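Local atomic coordinates of L-ribose isomerase (Geodermatophilus obscurus DSM 43160, PDB entry 5AVP), a protein that probably interconverts L-ribose and its ketose L-ribulose, as a manganese-bound sugar isomerase that acts on rare sugars. Residues 22-35 with 56-70. Sequence-based numbering, arbitrary orientation.
Sequences ARTSVTRREYDEWL and DSAGIVFGEDQYDAF
Val-26 sets CG1 squarely over one face of the Phe-70 ring, 3.7 Å from its centroid, a CH-pi contact suited to a branched side chain; with CG1 anti to the backbone N (chi1 -177°), CG2 can turn toward the edge of Tyr-67. That tyrosine ring lies between Val-61 CG1 on one face and the Thr-24 backbone on the other, and its hydroxyl bonds Ala-267 N. Leu-35 CD1 and Gly-59 CA share one face of Trp-34; the rim of Phe-70 approaches the opposite one, ring planes 59° apart. A side chain on Gly-59 would run into Tyr-31 and Leu-35. Tyr-31 OH accepts from Gly-59 N at 2.7 Å and also bonds Asn-55 O, one hydroxyl serving two backbone groups. Arg-23 N donates to Asp-68 OD1 from above the carboxylate plane (3.2 Å). Its guanidinium grips Glu-30 end-on, NH1 also bonding Phe-70 O weakly. Glu-30 OE1 accepts from Thr-27 N, and N-cap Thr-27 OG1 from Glu-30 N: a capping box. Arg-28 holds Asp-32 side-on, and its NH1 reaches Asp-56 OD2 at 3.2 Å in a salt bridge. A leucine in place of Arg-28 would probably leave the nearby Asp-32 and Asp-56 carboxylates without their shared cation. Helix 28-44 packs beside strand 59-61, outermost in its sheet within this chain, which pairs with strand 82-91, while Val-26 bonds the C-terminal tail and Phe-70 O meets Arg-29 of the second subunit.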
ATOM      1  N   ALA A  22     -10.100 -13.717  36.894  1.00 24.81           N
ATOM      2  CA  ALA A  22     -10.716 -12.874  35.836  1.00 28.17           C
ATOM      3  C   ALA A  22     -10.124 -11.461  35.817  1.00 30.38           C
ATOM      4  O   ALA A  22     -10.562 -10.603  36.592  1.00 32.98           O
ATOM      5  CB  ALA A  22     -12.205 -12.791  36.072  1.00 24.04           C
ATOM      6  N   ARG A  23      -9.140 -11.219  34.942  1.00 32.74           N
ATOM      7  CA  ARG A  23      -8.510  -9.898  34.806  1.00 33.22           C
ATOM      8  C   ARG A  23      -9.589  -8.809  34.742  1.00 34.17           C
ATOM      9  O   ARG A  23     -10.626  -8.999  34.104  1.00 34.66           O
ATOM     10  CB  ARG A  23      -7.682  -9.828  33.516  1.00 32.65           C
ATOM     11  CG  ARG A  23      -6.513 -10.781  33.427  1.00 31.22           C
ATOM     12  CD  ARG A  23      -5.561 -10.303  32.347  1.00 30.37           C
ATOM     13  NE  ARG A  23      -5.211  -8.896  32.547  1.00 31.63           N
ATOM     14  CZ  ARG A  23      -4.300  -8.224  31.845  1.00 31.91           C
ATOM     15  NH1 ARG A  23      -3.625  -8.824  30.877  1.00 32.26           N
ATOM     16  NH2 ARG A  23      -4.063  -6.944  32.111  1.00 32.53           N
ATOM     17  N   THR A  24      -9.333  -7.667  35.379  1.00 33.07           N
ATOM     18  CA  THR A  24     -10.297  -6.563  35.400  1.00 30.72           C
ATOM     19  C   THR A  24      -9.759  -5.295  34.755  1.00 31.12           C
ATOM     20  O   THR A  24     -10.321  -4.221  34.950  1.00 31.33           O
ATOM     21  CB  THR A  24     -10.707  -6.197  36.858  1.00 30.80           C
ATOM     22  OG1 THR A  24      -9.608  -5.573  37.547  1.00 28.17           O
ATOM     23  CG2 THR A  24     -11.101  -7.450  37.608  1.00 31.29           C
ATOM     24  N   SER A  25      -8.666  -5.410  34.006  1.00 29.24           N
ATOM     25  CA  SER A  25      -8.065  -4.252  33.358  1.00 26.82           C
ATOM     26  C   SER A  25      -6.883  -4.657  32.501  1.00 26.56           C
ATOM     27  O   SER A  25      -6.338  -5.743  32.639  1.00 26.04           O
ATOM     28  CB  SER A  25      -7.585  -3.245  34.401  1.00 27.66           C
ATOM     29  OG  SER A  25      -6.322  -3.641  34.913  1.00 28.31           O
ATOM     30  N   VAL A  26      -6.491  -3.749  31.625  1.00 24.65           N
ATOM     31  CA  VAL A  26      -5.384  -3.954  30.711  1.00 22.28           C
ATOM     32  C   VAL A  26      -4.214  -3.105  31.213  1.00 23.39           C
ATOM     33  O   VAL A  26      -4.402  -1.936  31.553  1.00 22.02           O
ATOM     34  CB  VAL A  26      -5.795  -3.488  29.305  1.00 21.99           C
ATOM     35  CG1 VAL A  26      -4.693  -3.746  28.335  1.00 22.79           C
ATOM     36  CG2 VAL A  26      -7.085  -4.202  28.867  1.00 22.92           C
ATOM     37  N   THR A  27      -3.016  -3.682  31.268  1.00 23.14           N
ATOM     38  CA  THR A  27      -1.856  -2.930  31.742  1.00 22.23           C
ATOM     39  C   THR A  27      -1.456  -1.867  30.740  1.00 24.37           C
ATOM     40  O   THR A  27      -1.851  -1.913  29.579  1.00 23.26           O
ATOM     41  CB  THR A  27      -0.640  -3.815  31.970  1.00 22.85           C
ATOM     42  OG1 THR A  27      -0.106  -4.254  30.712  1.00 21.69           O
ATOM     43  CG2 THR A  27      -1.029  -5.009  32.816  1.00 24.05           C
ATOM     44  N   ARG A  28      -0.653  -0.912  31.196  1.00 23.68           N
ATOM     45  CA  ARG A  28      -0.189   0.184  30.340  1.00 21.21           C
ATOM     46  C   ARG A  28       0.564  -0.347  29.108  1.00 22.15           C
ATOM     47  O   ARG A  28       0.314   0.080  27.980  1.00 20.70           O
ATOM     48  CB  ARG A  28       0.715   1.122  31.146  1.00 19.12           C
ATOM     49  CG  ARG A  28       1.045   2.422  30.446  1.00 17.95           C
ATOM     50  CD  ARG A  28      -0.097   3.413  30.483  1.00 16.63           C
ATOM     51  NE  ARG A  28      -0.390   3.917  29.153  1.00 15.13           N
ATOM     52  CZ  ARG A  28      -1.588   4.340  28.782  1.00 16.33           C
ATOM     53  NH1 ARG A  28      -2.586   4.326  29.650  1.00 16.58           N
ATOM     54  NH2 ARG A  28      -1.798   4.730  27.532  1.00 18.56           N
ATOM     55  N   ARG A  29       1.482  -1.282  29.333  1.00 21.71           N
ATOM     56  CA  ARG A  29       2.254  -1.873  28.253  1.00 21.87           C
ATOM     57  C   ARG A  29       1.320  -2.593  27.287  1.00 20.59           C
ATOM     58  O   ARG A  29       1.434  -2.423  26.074  1.00 21.77           O
ATOM     59  CB  ARG A  29       3.258  -2.850  28.842  1.00 21.02           C
ATOM     60  CG  ARG A  29       4.096  -3.578  27.841  1.00 24.66           C
ATOM     61  CD  ARG A  29       4.832  -4.689  28.540  1.00 25.42           C
ATOM     62  NE  ARG A  29       5.639  -5.492  27.634  1.00 25.60           N
ATOM     63  CZ  ARG A  29       6.606  -6.302  28.050  1.00 27.40           C
ATOM     64  NH1 ARG A  29       6.876  -6.402  29.349  1.00 27.54           N
ATOM     65  NH2 ARG A  29       7.300  -7.017  27.180  1.00 29.00           N
ATOM     66  N   GLU A  30       0.407  -3.403  27.819  1.00 18.44           N
ATOM     67  CA  GLU A  30      -0.538  -4.122  26.973  1.00 16.09           C
ATOM     68  C   GLU A  30      -1.329  -3.160  26.100  1.00 17.03           C
ATOM     69  O   GLU A  30      -1.456  -3.358  24.897  1.00 16.87           O
ATOM     70  CB  GLU A  30      -1.515  -4.935  27.812  1.00 15.16           C
ATOM     71  CG  GLU A  30      -0.889  -6.061  28.564  1.00 12.93           C
ATOM     72  CD  GLU A  30      -1.929  -6.927  29.231  1.00 13.80           C
ATOM     73  OE1 GLU A  30      -2.884  -6.360  29.818  1.00 15.02           O
ATOM     74  OE2 GLU A  30      -1.786  -8.169  29.180  1.00 13.77           O
ATOM     75  N   TYR A  31      -1.872  -2.119  26.707  1.00 17.68           N
ATOM     76  CA  TYR A  31      -2.666  -1.158  25.950  1.00 19.67           C
ATOM     77  C   TYR A  31      -1.833  -0.449  24.887  1.00 21.99           C
ATOM     78  O   TYR A  31      -2.213  -0.430  23.709  1.00 23.57           O
ATOM     79  CB  TYR A  31      -3.286  -0.098  26.870  1.00 17.80           C
ATOM     80  CG  TYR A  31      -4.297   0.793  26.178  1.00 16.30           C
ATOM     81  CD1 TYR A  31      -5.629   0.397  26.054  1.00 15.55           C
ATOM     82  CD2 TYR A  31      -3.925   2.028  25.627  1.00 13.64           C
ATOM     83  CE1 TYR A  31      -6.563   1.202  25.403  1.00 12.19           C
ATOM     84  CE2 TYR A  31      -4.862   2.834  24.971  1.00 10.87           C
ATOM     85  CZ  TYR A  31      -6.179   2.412  24.868  1.00 11.60           C
ATOM     86  OH  TYR A  31      -7.131   3.193  24.249  1.00 10.31           O
ATOM     87  N   ASP A  32      -0.707   0.142  25.293  1.00 22.44           N
ATOM     88  CA  ASP A  32       0.127   0.857  24.337  1.00 22.26           C
ATOM     89  C   ASP A  32       0.611   0.011  23.154  1.00 21.90           C
ATOM     90  O   ASP A  32       0.509   0.449  22.005  1.00 18.89           O
ATOM     91  CB  ASP A  32       1.287   1.527  25.058  1.00 24.42           C
ATOM     92  CG  ASP A  32       0.806   2.549  26.070  1.00 28.56           C
ATOM     93  OD1 ASP A  32      -0.097   3.353  25.736  1.00 30.64           O
ATOM     94  OD2 ASP A  32       1.324   2.552  27.204  1.00 31.02           O
ATOM     95  N   GLU A  33       1.123  -1.191  23.418  1.00 20.06           N
ATOM     96  CA  GLU A  33       1.571  -2.068  22.337  1.00 18.56           C
ATOM     97  C   GLU A  33       0.363  -2.366  21.427  1.00 19.34           C
ATOM     98  O   GLU A  33       0.478  -2.336  20.201  1.00 18.33           O
ATOM     99  CB  GLU A  33       2.123  -3.394  22.885  1.00 17.21           C
ATOM    100  CG  GLU A  33       3.161  -3.281  24.000  1.00 16.43           C
ATOM    101  CD  GLU A  33       4.217  -4.403  23.967  1.00 17.21           C
ATOM    102  OE1 GLU A  33       3.835  -5.597  23.945  1.00 15.75           O
ATOM    103  OE2 GLU A  33       5.432  -4.079  23.965  1.00 16.42           O
ATOM    104  N   TRP A  34      -0.794  -2.648  22.032  1.00 19.83           N
ATOM    105  CA  TRP A  34      -2.003  -2.952  21.272  1.00 21.22           C
ATOM    106  C   TRP A  34      -2.360  -1.806  20.330  1.00 22.17           C
ATOM    107  O   TRP A  34      -2.561  -2.021  19.126  1.00 24.12           O
ATOM    108  CB  TRP A  34      -3.158  -3.289  22.229  1.00 20.78           C
ATOM    109  CG  TRP A  34      -4.575  -3.341  21.617  1.00 21.29           C
ATOM    110  CD1 TRP A  34      -4.913  -3.678  20.339  1.00 20.83           C
ATOM    111  CD2 TRP A  34      -5.822  -3.085  22.305  1.00 20.28           C
ATOM    112  NE1 TRP A  34      -6.291  -3.645  20.186  1.00 20.81           N
ATOM    113  CE2 TRP A  34      -6.866  -3.279  21.377  1.00 20.31           C
ATOM    114  CE3 TRP A  34      -6.151  -2.694  23.615  1.00 21.17           C
ATOM    115  CZ2 TRP A  34      -8.225  -3.118  21.722  1.00 21.20           C
ATOM    116  CZ3 TRP A  34      -7.509  -2.531  23.960  1.00 20.25           C
ATOM    117  CH2 TRP A  34      -8.523  -2.737  23.009  1.00 19.88           C
ATOM    118  N   LEU A  35      -2.423  -0.589  20.850  1.00 23.76           N
ATOM    119  CA  LEU A  35      -2.747   0.531  19.991  1.00 26.23           C
ATOM    120  C   LEU A  35      -1.586   1.041  19.142  1.00 25.27           C
ATOM    121  O   LEU A  35      -1.812   1.668  18.111  1.00 27.59           O
ATOM    122  CB  LEU A  35      -3.365   1.666  20.805  1.00 28.33           C
ATOM    123  CG  LEU A  35      -4.883   1.450  20.897  1.00 30.29           C
ATOM    124  CD1 LEU A  35      -5.196   0.348  21.903  1.00 30.15           C
ATOM    125  CD2 LEU A  35      -5.560   2.744  21.281  1.00 30.27           C
ATOM    126  N   ASP A  56      -5.805   7.031  24.850  1.00 24.14           N
ATOM    127  CA  ASP A  56      -6.399   6.158  25.843  1.00 26.60           C
ATOM    128  C   ASP A  56      -7.875   5.865  25.653  1.00 27.81           C
ATOM    129  O   ASP A  56      -8.554   5.490  26.606  1.00 28.18           O
ATOM    130  CB  ASP A  56      -6.197   6.755  27.226  1.00 23.33           C
ATOM    131  CG  ASP A  56      -4.850   6.405  27.815  1.00 23.81           C
ATOM    132  OD1 ASP A  56      -4.015   5.793  27.109  1.00 20.96           O
ATOM    133  OD2 ASP A  56      -4.627   6.747  28.994  1.00 24.08           O
ATOM    134  N   SER A  57      -8.376   6.029  24.432  1.00 27.76           N
ATOM    135  CA  SER A  57      -9.790   5.769  24.154  1.00 26.87           C
ATOM    136  C   SER A  57     -10.017   4.922  22.906  1.00 25.66           C
ATOM    137  O   SER A  57     -11.049   4.252  22.789  1.00 23.59           O
ATOM    138  CB  SER A  57     -10.566   7.083  24.049  1.00 28.35           C
ATOM    139  OG  SER A  57     -10.535   7.759  25.295  1.00 30.16           O
ATOM    140  N   ALA A  58      -9.060   4.952  21.982  1.00 25.22           N
ATOM    141  CA  ALA A  58      -9.171   4.147  20.767  1.00 24.13           C
ATOM    142  C   ALA A  58      -9.257   2.652  21.129  1.00 22.84           C
ATOM    143  O   ALA A  58      -9.986   1.891  20.504  1.00 24.01           O
ATOM    144  CB  ALA A  58      -7.979   4.406  19.862  1.00 24.78           C
ATOM    145  N   GLY A  59      -8.513   2.241  22.152  1.00 22.00           N
ATOM    146  CA  GLY A  59      -8.551   0.861  22.583  1.00 20.97           C
ATOM    147  C   GLY A  59      -9.817   0.637  23.379  1.00 20.21           C
ATOM    148  O   GLY A  59     -10.027   1.280  24.396  1.00 18.60           O
ATOM    149  N   ILE A  60     -10.652  -0.284  22.915  1.00 17.43           N
ATOM    150  CA  ILE A  60     -11.927  -0.580  23.564  1.00 17.77           C
ATOM    151  C   ILE A  60     -12.104  -2.027  23.999  1.00 18.31           C
ATOM    152  O   ILE A  60     -11.834  -2.951  23.237  1.00 18.60           O
ATOM    153  CB  ILE A  60     -13.122  -0.278  22.626  1.00 13.06           C
ATOM    154  CG1 ILE A  60     -13.161   1.201  22.250  1.00  6.44           C
ATOM    155  CG2 ILE A  60     -14.400  -0.700  23.290  1.00 10.37           C
ATOM    156  CD1 ILE A  60     -14.324   1.566  21.363  1.00  6.18           C
ATOM    157  N   VAL A  61     -12.576  -2.205  25.227  1.00 19.84           N
ATOM    158  CA  VAL A  61     -12.885  -3.521  25.769  1.00 22.98           C
ATOM    159  C   VAL A  61     -14.359  -3.434  26.142  1.00 23.53           C
ATOM    160  O   VAL A  61     -14.752  -2.613  26.977  1.00 25.29           O
ATOM    161  CB  VAL A  61     -12.097  -3.827  27.013  1.00 19.63           C
ATOM    162  CG1 VAL A  61     -12.285  -5.279  27.367  1.00 20.37           C
ATOM    163  CG2 VAL A  61     -10.646  -3.506  26.789  1.00 20.03           C
ATOM    164  N   PHE A  62     -15.178  -4.270  25.520  1.00 27.19           N
ATOM    165  CA  PHE A  62     -16.614  -4.230  25.763  1.00 30.29           C
ATOM    166  C   PHE A  62     -17.093  -5.035  26.969  1.00 32.06           C
ATOM    167  O   PHE A  62     -17.651  -6.126  26.815  1.00 35.14           O
ATOM    168  CB  PHE A  62     -17.340  -4.682  24.492  1.00 30.66           C
ATOM    169  CG  PHE A  62     -17.003  -3.857  23.274  1.00 31.75           C
ATOM    170  CD1 PHE A  62     -17.819  -2.782  22.887  1.00 32.52           C
ATOM    171  CD2 PHE A  62     -15.868  -4.148  22.513  1.00 31.39           C
ATOM    172  CE1 PHE A  62     -17.513  -2.010  21.752  1.00 32.76           C
ATOM    173  CE2 PHE A  62     -15.545  -3.387  21.375  1.00 31.84           C
ATOM    174  CZ  PHE A  62     -16.366  -2.315  20.992  1.00 33.21           C
ATOM    175  N   GLY A  63     -16.883  -4.495  28.167  1.00 34.81           N
ATOM    176  CA  GLY A  63     -17.326  -5.183  29.371  1.00 38.55           C
ATOM    177  C   GLY A  63     -16.212  -5.692  30.270  1.00 42.58           C
ATOM    178  O   GLY A  63     -15.106  -5.977  29.809  1.00 41.42           O
ATOM    179  N   GLU A  64     -16.498  -5.809  31.566  1.00 44.60           N
ATOM    180  CA  GLU A  64     -15.480  -6.289  32.503  1.00 44.50           C
ATOM    181  C   GLU A  64     -15.226  -7.775  32.240  1.00 44.73           C
ATOM    182  O   GLU A  64     -14.143  -8.303  32.542  1.00 46.21           O
ATOM    183  CB  GLU A  64     -15.903  -6.074  33.978  1.00 44.63           C
ATOM    184  CG  GLU A  64     -17.196  -6.757  34.414  1.00 39.42           C
ATOM    185  CD  GLU A  64     -18.381  -5.877  34.184  1.00 38.86           C
ATOM    186  OE1 GLU A  64     -18.531  -4.884  34.930  1.00 38.95           O
ATOM    187  OE2 GLU A  64     -19.145  -6.163  33.245  1.00 38.11           O
ATOM    188  N   ASP A  65     -16.219  -8.445  31.658  1.00 42.22           N
ATOM    189  CA  ASP A  65     -16.070  -9.858  31.362  1.00 38.47           C
ATOM    190  C   ASP A  65     -15.042 -10.067  30.254  1.00 37.78           C
ATOM    191  O   ASP A  65     -14.428 -11.131  30.146  1.00 36.93           O
ATOM    192  CB  ASP A  65     -17.400 -10.450  30.918  1.00 39.50           C
ATOM    193  CG  ASP A  65     -17.398 -11.970  30.966  1.00 41.05           C
ATOM    194  OD1 ASP A  65     -17.027 -12.505  32.037  1.00 39.11           O
ATOM    195  OD2 ASP A  65     -17.765 -12.623  29.952  1.00 41.72           O
ATOM    196  N   GLN A  66     -14.840  -9.037  29.445  1.00 35.06           N
ATOM    197  CA  GLN A  66     -13.921  -9.135  28.330  1.00 32.40           C
ATOM    198  C   GLN A  66     -12.448  -8.773  28.568  1.00 34.92           C
ATOM    199  O   GLN A  66     -11.624  -8.868  27.652  1.00 36.39           O
ATOM    200  CB  GLN A  66     -14.485  -8.326  27.169  1.00 28.75           C
ATOM    201  CG  GLN A  66     -15.865  -8.783  26.780  1.00 24.75           C
ATOM    202  CD  GLN A  66     -15.916 -10.266  26.489  1.00 23.66           C
ATOM    203  OE1 GLN A  66     -15.302 -10.748  25.546  1.00 24.22           O
ATOM    204  NE2 GLN A  66     -16.653 -10.998  27.296  1.00 22.75           N
ATOM    205  N   TYR A  67     -12.083  -8.373  29.778  1.00 34.44           N
ATOM    206  CA  TYR A  67     -10.685  -8.033  29.999  1.00 32.41           C
ATOM    207  C   TYR A  67      -9.793  -9.272  30.003  1.00 33.26           C
ATOM    208  O   TYR A  67      -8.562  -9.165  30.038  1.00 33.46           O
ATOM    209  CB  TYR A  67     -10.551  -7.230  31.285  1.00 33.09           C
ATOM    210  CG  TYR A  67     -10.998  -5.792  31.108  1.00 32.33           C
ATOM    211  CD1 TYR A  67     -10.082  -4.796  30.793  1.00 31.93           C
ATOM    212  CD2 TYR A  67     -12.343  -5.440  31.218  1.00 31.63           C
ATOM    213  CE1 TYR A  67     -10.485  -3.489  30.592  1.00 32.72           C
ATOM    214  CE2 TYR A  67     -12.760  -4.132  31.015  1.00 32.03           C
ATOM    215  CZ  TYR A  67     -11.825  -3.158  30.700  1.00 31.72           C
ATOM    216  OH  TYR A  67     -12.217  -1.852  30.480  1.00 32.02           O
ATOM    217  N   ASP A  68     -10.427 -10.445  29.952  1.00 32.14           N
ATOM    218  CA  ASP A  68      -9.707 -11.720  29.922  1.00 30.16           C
ATOM    219  C   ASP A  68      -9.128 -11.958  28.536  1.00 29.41           C
ATOM    220  O   ASP A  68      -8.483 -12.976  28.273  1.00 26.66           O
ATOM    221  CB  ASP A  68     -10.624 -12.897  30.289  1.00 32.05           C
ATOM    222  CG  ASP A  68     -10.560 -13.258  31.767  1.00 32.73           C
ATOM    223  OD1 ASP A  68      -9.475 -13.148  32.382  1.00 32.98           O
ATOM    224  OD2 ASP A  68     -11.603 -13.671  32.311  1.00 33.99           O
ATOM    225  N   ALA A  69      -9.384 -11.012  27.646  1.00 27.93           N
ATOM    226  CA  ALA A  69      -8.872 -11.089  26.299  1.00 26.78           C
ATOM    227  C   ALA A  69      -7.356 -10.972  26.410  1.00 26.39           C
ATOM    228  O   ALA A  69      -6.601 -11.608  25.666  1.00 27.67           O
ATOM    229  CB  ALA A  69      -9.429  -9.946  25.483  1.00 24.85           C
ATOM    230  N   PHE A  70      -6.920 -10.166  27.370  1.00 26.20           N
ATOM    231  CA  PHE A  70      -5.507  -9.935  27.567  1.00 26.94           C
ATOM    232  C   PHE A  70      -4.817 -10.928  28.478  1.00 30.34           C
ATOM    233  O   PHE A  70      -3.640 -10.781  28.789  1.00 28.89           O
ATOM    234  CB  PHE A  70      -5.295  -8.508  28.053  1.00 23.58           C
ATOM    235  CG  PHE A  70      -5.425  -7.477  26.957  1.00 20.45           C
ATOM    236  CD1 PHE A  70      -4.340  -7.174  26.130  1.00 19.08           C
ATOM    237  CD2 PHE A  70      -6.625  -6.798  26.760  1.00 15.20           C
ATOM    238  CE1 PHE A  70      -4.458  -6.208  25.135  1.00 17.58           C
ATOM    239  CE2 PHE A  70      -6.748  -5.843  25.779  1.00 12.55           C
ATOM    240  CZ  PHE A  70      -5.669  -5.542  24.967  1.00 16.91           C
TER